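Local structure of putative protease (Parabacteroides distasonis ATCC 8503, 3KD4) at residues Q55-H60 and Y116-K121; V49-F54 and N94-M99; G21-R26 and G123-L128. The protein is of unknown function but is probably an exported protease-like protein with regions of the DUF3857 and DUF3858 families. One frame throughout, in Å; residues are numbered along the deposited sequence.

Contact 1: residues Q55-H60 and Y116-K121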
# COMPACT_ATOMS: atom_id res chain seq x y z
N GLN A 55 7.66 1.91 25.17
CA GLN A 55 7.14 0.55 25.20
C GLN A 55 8.12 -0.44 25.76
O GLN A 55 9.34 -0.32 25.56
CB GLN A 55 6.70 0.10 23.81
CG GLN A 55 5.71 1.05 23.16
CD GLN A 55 5.23 0.60 21.81
OE1 GLN A 55 6.02 0.33 20.91
NE2 GLN A 55 3.91 0.52 21.65
N THR A 56 7.60 -1.47 26.41
CA THR A 56 8.46 -2.60 26.74
C THR A 56 7.86 -3.89 26.22
O THR A 56 6.63 -4.07 26.16
CB THR A 56 8.73 -2.73 28.22
OG1 THR A 56 7.49 -2.93 28.90
CG2 THR A 56 9.47 -1.51 28.74
N LEU A 57 8.75 -4.77 25.80
CA LEU A 57 8.40 -6.08 25.26
C LEU A 57 8.56 -7.10 26.35
O LEU A 57 9.60 -7.18 26.97
CB LEU A 57 9.31 -6.45 24.10
CG LEU A 57 9.14 -7.84 23.45
CD1 LEU A 57 7.75 -8.05 22.89
CD2 LEU A 57 10.24 -7.99 22.33
N LYS A 58 7.53 -7.88 26.59
CA LYS A 58 7.62 -8.95 27.56
C LYS A 58 7.28 -10.26 26.89
O LYS A 58 6.17 -10.45 26.36
CB LYS A 58 6.63 -8.65 28.66
CG LYS A 58 6.34 -9.74 29.61
CD LYS A 58 7.57 -10.20 30.35
CE LYS A 58 7.17 -11.08 31.54
NZ LYS A 58 5.95 -10.48 32.22
N ILE A 59 8.20 -11.21 26.93
CA ILE A 59 7.95 -12.50 26.29
C ILE A 59 7.38 -13.40 27.36
O ILE A 59 8.04 -13.66 28.33
CB ILE A 59 9.24 -13.10 25.73
CG1 ILE A 59 9.92 -12.13 24.73
CG2 ILE A 59 8.97 -14.48 25.09
CD1 ILE A 59 9.23 -11.99 23.45
N HIS A 60 6.16 -13.86 27.21
CA HIS A 60 5.56 -14.71 28.21
C HIS A 60 6.02 -16.14 28.05
O HIS A 60 6.23 -16.83 29.03
CB HIS A 60 4.03 -14.65 28.12
CG HIS A 60 3.48 -13.28 28.39
ND1 HIS A 60 3.59 -12.67 29.63
CD2 HIS A 60 2.84 -12.40 27.59
CE1 HIS A 60 3.04 -11.46 29.56
NE2 HIS A 60 2.60 -11.27 28.33
N TYR A 116 3.49 -13.04 23.71
CA TYR A 116 4.19 -11.84 24.19
C TYR A 116 3.24 -10.67 24.36
O TYR A 116 2.15 -10.64 23.76
CB TYR A 116 5.32 -11.43 23.24
CG TYR A 116 4.87 -10.88 21.92
CD1 TYR A 116 4.67 -11.71 20.83
CD2 TYR A 116 4.63 -9.51 21.75
CE1 TYR A 116 4.24 -11.21 19.60
CE2 TYR A 116 4.21 -9.00 20.53
CZ TYR A 116 4.01 -9.85 19.46
OH TYR A 116 3.60 -9.30 18.27
N SER A 117 3.70 -9.70 25.14
CA SER A 117 3.02 -8.42 25.27
C SER A 117 3.93 -7.27 24.94
O SER A 117 5.14 -7.30 25.23
CB SER A 117 2.50 -8.18 26.68
OG SER A 117 1.52 -9.13 27.07
N ILE A 118 3.32 -6.22 24.41
CA ILE A 118 3.92 -4.91 24.31
C ILE A 118 3.13 -4.01 25.27
O ILE A 118 1.92 -3.87 25.14
CB ILE A 118 3.84 -4.38 22.88
CG1 ILE A 118 4.66 -5.31 21.95
CG2 ILE A 118 4.33 -2.91 22.84
CD1 ILE A 118 4.50 -5.00 20.44
N ILE A 119 3.84 -3.43 26.24
CA ILE A 119 3.24 -2.59 27.25
C ILE A 119 3.65 -1.15 26.96
O ILE A 119 4.83 -0.84 26.89
CB ILE A 119 3.67 -3.02 28.64
CG1 ILE A 119 3.20 -4.46 28.88
CG2 ILE A 119 3.10 -2.04 29.73
CD1 ILE A 119 4.14 -5.25 29.65
N THR A 120 2.66 -0.29 26.80
CA THR A 120 2.89 1.12 26.43
C THR A 120 2.55 2.00 27.62
O THR A 120 1.45 1.93 28.17
CB THR A 120 2.04 1.51 25.25
OG1 THR A 120 2.35 0.63 24.14
CG2 THR A 120 2.28 2.94 24.84
N LYS A 121 3.50 2.83 28.01
CA LYS A 121 3.30 3.74 29.13
C LYS A 121 2.36 4.90 28.78
O LYS A 121 2.12 5.17 27.61
CB LYS A 121 4.66 4.20 29.66
CG LYS A 121 5.38 5.24 28.83
CD LYS A 121 6.77 5.46 29.50
CE LYS A 121 7.42 6.77 29.14
NZ LYS A 121 8.80 6.81 29.77
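Q55 and T120 lie side by side at the buried end of this antiparallel strand pair, where Q55 NE2 donates to T120 OG1 (2.9 Å), the hydroxyl oxygen lying close to the amide plane. Q55 OE1 accepts from the backbone N of N51, so both ends of the amide are gripped and its rotation is fixed. I118 CG2 packs against the same group, 3.7 Å from Q55 NE2. Further along this face L57 CD1 reaches Y116 CD2 (3.6 Å), the Y116 ring being turned there by a chi1 of 70°, and I59 CD1 meets Y116 CB. Two backbone hydrogen bonds each at T56–I119 and K58–S117 hold the strands together. The face carrying T56, K58 and I119 is looser and solvent-exposed: K58 CB and I119 CD1 are 4.3 Å apart, and the lysine chain bends away. S117 is the buried exception on that face, its OG receiving a bond from H60 NE2 (2.7 Å) in the plane of the imidazole, while E24 also bonds to OG. Such regular antiparallel pairing, continued by strand 23-33 on the other side of 116-120, is that of neighbouring strands within an eight-stranded mixed beta-sheet.

Contact 2: residues V49-F54 and N94-M99; sequences VYNPDF and NQLKEM
An antiparallel strand end running into an Asx turn forms this contact: Y50 and K97 make a hydrogen-bonded pair, and N51 then bends the chain through P52 and D53. The paired residues exchange two backbone bonds, Y50 N to K97 O (2.8 Å) and K97 N to Y50 O. K97 CB also sits over one face of the Y50 ring, 4.1 Å from its centroid, in a CH-pi contact; its CG meets P52 CG at 3.7 Å, and beyond it the lysine chain bends away at chi2. On the opposite face of the sheet, V49 CG2 rests against E98 CG. The turn centres on N51 OD1, which accepts from D53 N (3.1 Å) and Q95 NE2 (3.0 Å); these donors arrive one from each face of the amide plane, both well out of it, so neither sits on a lone pair. Q95 reaches there by bending at chi2 (-64°), with its amide turned 57° from that of N51 and nearly parallel to the plane of the D53 carboxylate, whose OD2 touches Q95 CG (3.4 Å). L96 CD2 closes against N51 CG (3.5 Å). Without the N51 amide, as with an alanine here, D53 N and Q95 NE2 would probably lose their shared acceptor and the turn would be freer to shift. Y50 OH bonds to E81 and N51 ND2 to Y124 OH. Within its three-stranded sheet, strand 97-102 lies between 45-50 and 79-82, while Y50 and M99 also pack on L57 of strand 55-65.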
# COMPACT_ATOMS: atom_id res chain seq x y z
N VAL A 49 8.19 -5.47 16.46
CA VAL A 49 8.67 -4.10 16.41
C VAL A 49 8.09 -3.26 17.55
O VAL A 49 6.92 -3.35 17.85
CB VAL A 49 8.32 -3.48 15.03
CG1 VAL A 49 8.73 -2.00 14.97
CG2 VAL A 49 9.06 -4.28 13.88
N TYR A 50 8.91 -2.45 18.22
CA TYR A 50 8.39 -1.57 19.25
C TYR A 50 9.29 -0.39 19.48
O TYR A 50 10.44 -0.36 19.02
CB TYR A 50 8.14 -2.33 20.57
CG TYR A 50 9.40 -2.87 21.20
CD1 TYR A 50 10.06 -3.98 20.68
CD2 TYR A 50 9.93 -2.28 22.34
CE1 TYR A 50 11.25 -4.47 21.28
CE2 TYR A 50 11.09 -2.77 22.94
CZ TYR A 50 11.75 -3.83 22.40
OH TYR A 50 12.88 -4.28 23.05
N ASN A 51 8.75 0.60 20.21
CA ASN A 51 9.49 1.81 20.50
C ASN A 51 9.85 1.86 21.98
O ASN A 51 9.00 2.18 22.82
CB ASN A 51 8.63 3.02 20.12
CG ASN A 51 9.36 4.34 20.31
OD1 ASN A 51 10.42 4.38 20.88
ND2 ASN A 51 8.77 5.41 19.85
N PRO A 52 11.10 1.58 22.32
CA PRO A 52 11.48 1.50 23.71
C PRO A 52 11.45 2.81 24.48
O PRO A 52 11.54 2.77 25.69
CB PRO A 52 12.92 0.99 23.67
CG PRO A 52 13.39 1.19 22.32
CD PRO A 52 12.23 1.26 21.42
N ASP A 53 11.32 3.95 23.81
CA ASP A 53 11.11 5.18 24.57
C ASP A 53 9.79 5.14 25.37
O ASP A 53 9.68 5.80 26.39
CB ASP A 53 11.10 6.39 23.68
CG ASP A 53 12.46 6.71 23.09
OD1 ASP A 53 13.49 6.17 23.54
OD2 ASP A 53 12.48 7.50 22.13
N PHE A 54 8.79 4.39 24.90
CA PHE A 54 7.52 4.30 25.62
C PHE A 54 6.99 2.89 25.77
O PHE A 54 5.94 2.69 26.44
CB PHE A 54 6.46 5.11 24.87
CG PHE A 54 6.77 6.59 24.80
CD1 PHE A 54 7.59 7.10 23.83
CD2 PHE A 54 6.23 7.46 25.74
CE1 PHE A 54 7.89 8.48 23.80
CE2 PHE A 54 6.52 8.84 25.69
CZ PHE A 54 7.34 9.33 24.73
N ASN A 94 16.57 6.04 15.52
CA ASN A 94 17.53 4.98 15.73
C ASN A 94 17.33 4.27 17.07
O ASN A 94 18.01 3.30 17.32
CB ASN A 94 18.98 5.50 15.58
CG ASN A 94 19.41 6.40 16.71
OD1 ASN A 94 18.68 6.65 17.68
ND2 ASN A 94 20.63 6.91 16.59
N GLN A 95 16.40 4.73 17.91
CA GLN A 95 16.05 3.97 19.12
C GLN A 95 15.07 2.80 18.85
O GLN A 95 14.94 1.90 19.68
CB GLN A 95 15.53 4.90 20.23
CG GLN A 95 14.02 5.17 20.28
CD GLN A 95 13.43 5.91 19.07
OE1 GLN A 95 14.15 6.40 18.20
NE2 GLN A 95 12.08 5.97 19.02
N LEU A 96 14.40 2.79 17.69
CA LEU A 96 13.38 1.79 17.41
C LEU A 96 13.98 0.40 17.41
O LEU A 96 15.14 0.24 17.05
CB LEU A 96 12.67 2.08 16.11
CG LEU A 96 11.82 3.36 16.12
CD1 LEU A 96 11.21 3.53 14.72
CD2 LEU A 96 10.77 3.35 17.23
N LYS A 97 13.20 -0.58 17.88
CA LYS A 97 13.65 -1.97 18.00
C LYS A 97 12.77 -2.97 17.32
O LYS A 97 11.52 -2.82 17.27
CB LYS A 97 13.77 -2.39 19.44
CG LYS A 97 14.77 -1.59 20.23
CD LYS A 97 16.15 -2.02 19.98
CE LYS A 97 17.18 -1.04 20.60
NZ LYS A 97 18.57 -1.51 20.25
N GLU A 98 13.42 -3.99 16.79
CA GLU A 98 12.76 -5.18 16.27
C GLU A 98 13.42 -6.38 16.91
O GLU A 98 14.61 -6.61 16.69
CB GLU A 98 12.90 -5.23 14.75
CG GLU A 98 12.41 -6.52 14.10
CD GLU A 98 12.29 -6.39 12.61
OE1 GLU A 98 12.67 -5.35 12.05
OE2 GLU A 98 11.81 -7.31 11.96
N MSE A 99 12.64 -7.12 17.69
CA MSE A 99 13.09 -8.36 18.30
C MSE A 99 12.86 -9.47 17.27
O MSE A 99 11.72 -9.64 16.80
CB MSE A 99 12.27 -8.70 19.56
CG MSE A 99 12.57 -10.11 20.09
SE MSE A 99 14.32 -10.24 20.74
CE MSE A 99 14.13 -9.31 22.45

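Contact 3: residues G21-R26 and G123-L128; sequences GSQEYR and GYYPAL
The amide of Q23 and the ring of Y125 meet with their planes 35° apart, the two side chains crossing at about a right angle. Q23 OE1 approaches Y125 CD2 obliquely at 3.7 Å, while NE2 lies beside Y125 CB. One face of the Y125 ring is taken by its neighbour Y124, whose CD2 stands 3.5 Å above the plane and over the ring centre; the phenol OH of Y125 bonds to the backbone oxygen of A267. L128 CD1 flanks the amide, 3.5 Å from Q23 OE1. Q23 gets this far because its chain stays extended beyond CG (chi2 -176°), carrying the amide from the strand start across to the loop. There NE2 makes a weak hydrogen bond to A127 O (3.0 Å, 148° at the hydrogen) and also donates to a water, 2.7 Å from NE2. That same water donates to G21 O and to Y125 O (2.7 Å from the latter), so all three of its bonds run to protein atoms and fix its orientation. A second water donates to G21 O and accepts from Y125 N (2.9 Å from the nitrogen). G21 O therefore serves two waters, and together they link this one carbonyl to both the N and O of Y125. At the backbone angles of G21 a beta carbon would be pressed against the preceding carbonyl oxygen. Q23 OE1 bonds to a glycerol, probably from the crystallisation liquor. The chemistry implies that the loop is moored to the beginning of strand 23-33 chiefly by one glutamine amide and two bridging waters, with Y125 and L128 adding nonpolar surface; the direct protein-to-protein polar tie is weak, so ordered water carries much of the link.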
# COMPACT_ATOMS: atom_id res chain seq x y z
N GLY A 21 -4.17 5.85 30.48
CA GLY A 21 -3.72 6.02 29.11
C GLY A 21 -2.65 5.04 28.68
O GLY A 21 -2.33 4.96 27.50
N SER A 22 -2.11 4.26 29.60
CA SER A 22 -1.26 3.14 29.25
C SER A 22 -2.07 2.04 28.51
O SER A 22 -3.31 1.97 28.59
CB SER A 22 -0.59 2.57 30.51
OG SER A 22 -1.50 1.92 31.36
N GLN A 23 -1.36 1.22 27.75
CA GLN A 23 -1.96 0.15 26.95
C GLN A 23 -1.17 -1.12 27.08
O GLN A 23 0.01 -1.14 27.46
CB GLN A 23 -2.06 0.55 25.47
CG GLN A 23 -2.99 1.74 25.26
CD GLN A 23 -3.20 2.11 23.82
OE1 GLN A 23 -2.98 1.31 22.93
NE2 GLN A 23 -3.67 3.34 23.58
N GLU A 24 -1.85 -2.22 26.78
CA GLU A 24 -1.17 -3.48 26.58
C GLU A 24 -1.70 -4.06 25.30
O GLU A 24 -2.93 -3.99 25.01
CB GLU A 24 -1.36 -4.43 27.77
CG GLU A 24 -0.74 -5.82 27.51
CD GLU A 24 -0.74 -6.78 28.74
OE1 GLU A 24 -1.34 -6.42 29.75
OE2 GLU A 24 -0.18 -7.90 28.64
N TYR A 25 -0.80 -4.62 24.52
CA TYR A 25 -1.14 -5.51 23.41
C TYR A 25 -0.50 -6.89 23.67
O TYR A 25 0.70 -6.99 23.91
CB TYR A 25 -0.64 -4.92 22.08
CG TYR A 25 -0.70 -5.91 20.92
CD1 TYR A 25 -1.92 -6.35 20.43
CD2 TYR A 25 0.47 -6.41 20.31
CE1 TYR A 25 -1.99 -7.24 19.36
CE2 TYR A 25 0.40 -7.33 19.22
CZ TYR A 25 -0.83 -7.73 18.77
OH TYR A 25 -0.97 -8.61 17.72
N ARG A 26 -1.30 -7.93 23.70
CA ARG A 26 -0.81 -9.28 23.96
C ARG A 26 -1.17 -10.17 22.79
O ARG A 26 -2.33 -10.19 22.34
CB ARG A 26 -1.36 -9.86 25.25
CG ARG A 26 -0.80 -11.25 25.59
CD ARG A 26 -1.06 -11.65 27.03
NE ARG A 26 -0.43 -12.97 27.31
CZ ARG A 26 -0.39 -13.52 28.52
NH1 ARG A 26 -0.90 -12.86 29.56
NH2 ARG A 26 0.18 -14.69 28.69
N GLY A 123 0.89 8.50 27.90
CA GLY A 123 1.43 9.65 27.20
C GLY A 123 2.00 9.40 25.81
O GLY A 123 2.68 10.26 25.26
N TYR A 124 1.82 8.21 25.26
CA TYR A 124 2.38 7.89 23.95
C TYR A 124 1.24 7.80 22.94
O TYR A 124 1.30 8.41 21.90
CB TYR A 124 3.12 6.55 23.99
CG TYR A 124 3.81 6.18 22.72
CD1 TYR A 124 4.76 7.02 22.15
CD2 TYR A 124 3.52 4.98 22.06
CE1 TYR A 124 5.42 6.69 20.97
CE2 TYR A 124 4.20 4.63 20.86
CZ TYR A 124 5.14 5.49 20.33
OH TYR A 124 5.81 5.19 19.15
N TYR A 125 0.20 7.04 23.23
CA TYR A 125 -0.92 6.96 22.30
C TYR A 125 -2.08 7.80 22.80
O TYR A 125 -2.48 7.64 23.93
CB TYR A 125 -1.36 5.52 22.16
CG TYR A 125 -0.41 4.65 21.39
CD1 TYR A 125 0.16 5.09 20.20
CD2 TYR A 125 -0.14 3.37 21.80
CE1 TYR A 125 1.03 4.27 19.48
CE2 TYR A 125 0.71 2.53 21.06
CZ TYR A 125 1.30 3.01 19.91
OH TYR A 125 2.14 2.19 19.17
N PRO A 126 -2.64 8.68 21.95
CA PRO A 126 -3.81 9.45 22.35
C PRO A 126 -5.04 8.61 22.64
O PRO A 126 -5.89 9.03 23.42
CB PRO A 126 -4.08 10.35 21.14
CG PRO A 126 -2.84 10.42 20.41
CD PRO A 126 -2.15 9.10 20.62
N ALA A 127 -5.12 7.41 22.06
CA ALA A 127 -6.32 6.59 22.17
C ALA A 127 -5.97 5.14 21.85
O ALA A 127 -4.90 4.87 21.36
CB ALA A 127 -7.41 7.13 21.18
N LEU A 128 -6.88 4.20 22.14
CA LEU A 128 -6.76 2.85 21.62
C LEU A 128 -7.24 2.92 20.16
O LEU A 128 -8.33 3.40 19.87
CB LEU A 128 -7.60 1.86 22.45
CG LEU A 128 -7.53 0.40 22.01
CD1 LEU A 128 -6.06 -0.11 21.99
CD2 LEU A 128 -8.35 -0.57 22.90
O HOH W 1 0.08 5.76 25.86
O HOH W 2 -3.73 5.61 25.13

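How the contacts relate
From the N terminus, the chain enters strand 23-33 through G21-R26, and contact 3 closes the widest loop when G123-L128 returns to it. Contacts 1 and 2 are both nested inside that loop and cross each other: V49-F54 runs directly into Q55-H60, then N94-M99 closes contact 2 before Y116-K121 closes contact 1. Contact 1 joins two strands of the eight-stranded mixed sheet, contact 2 belongs to the smaller three-stranded sheet, and contact 3 fixes the loop after strand 111-120. They meet directly: L57 packs on M99 between the sheets, I118 N pairs with Y25 O, and F54 stacks on Y124. All lie within the DUF3857 range.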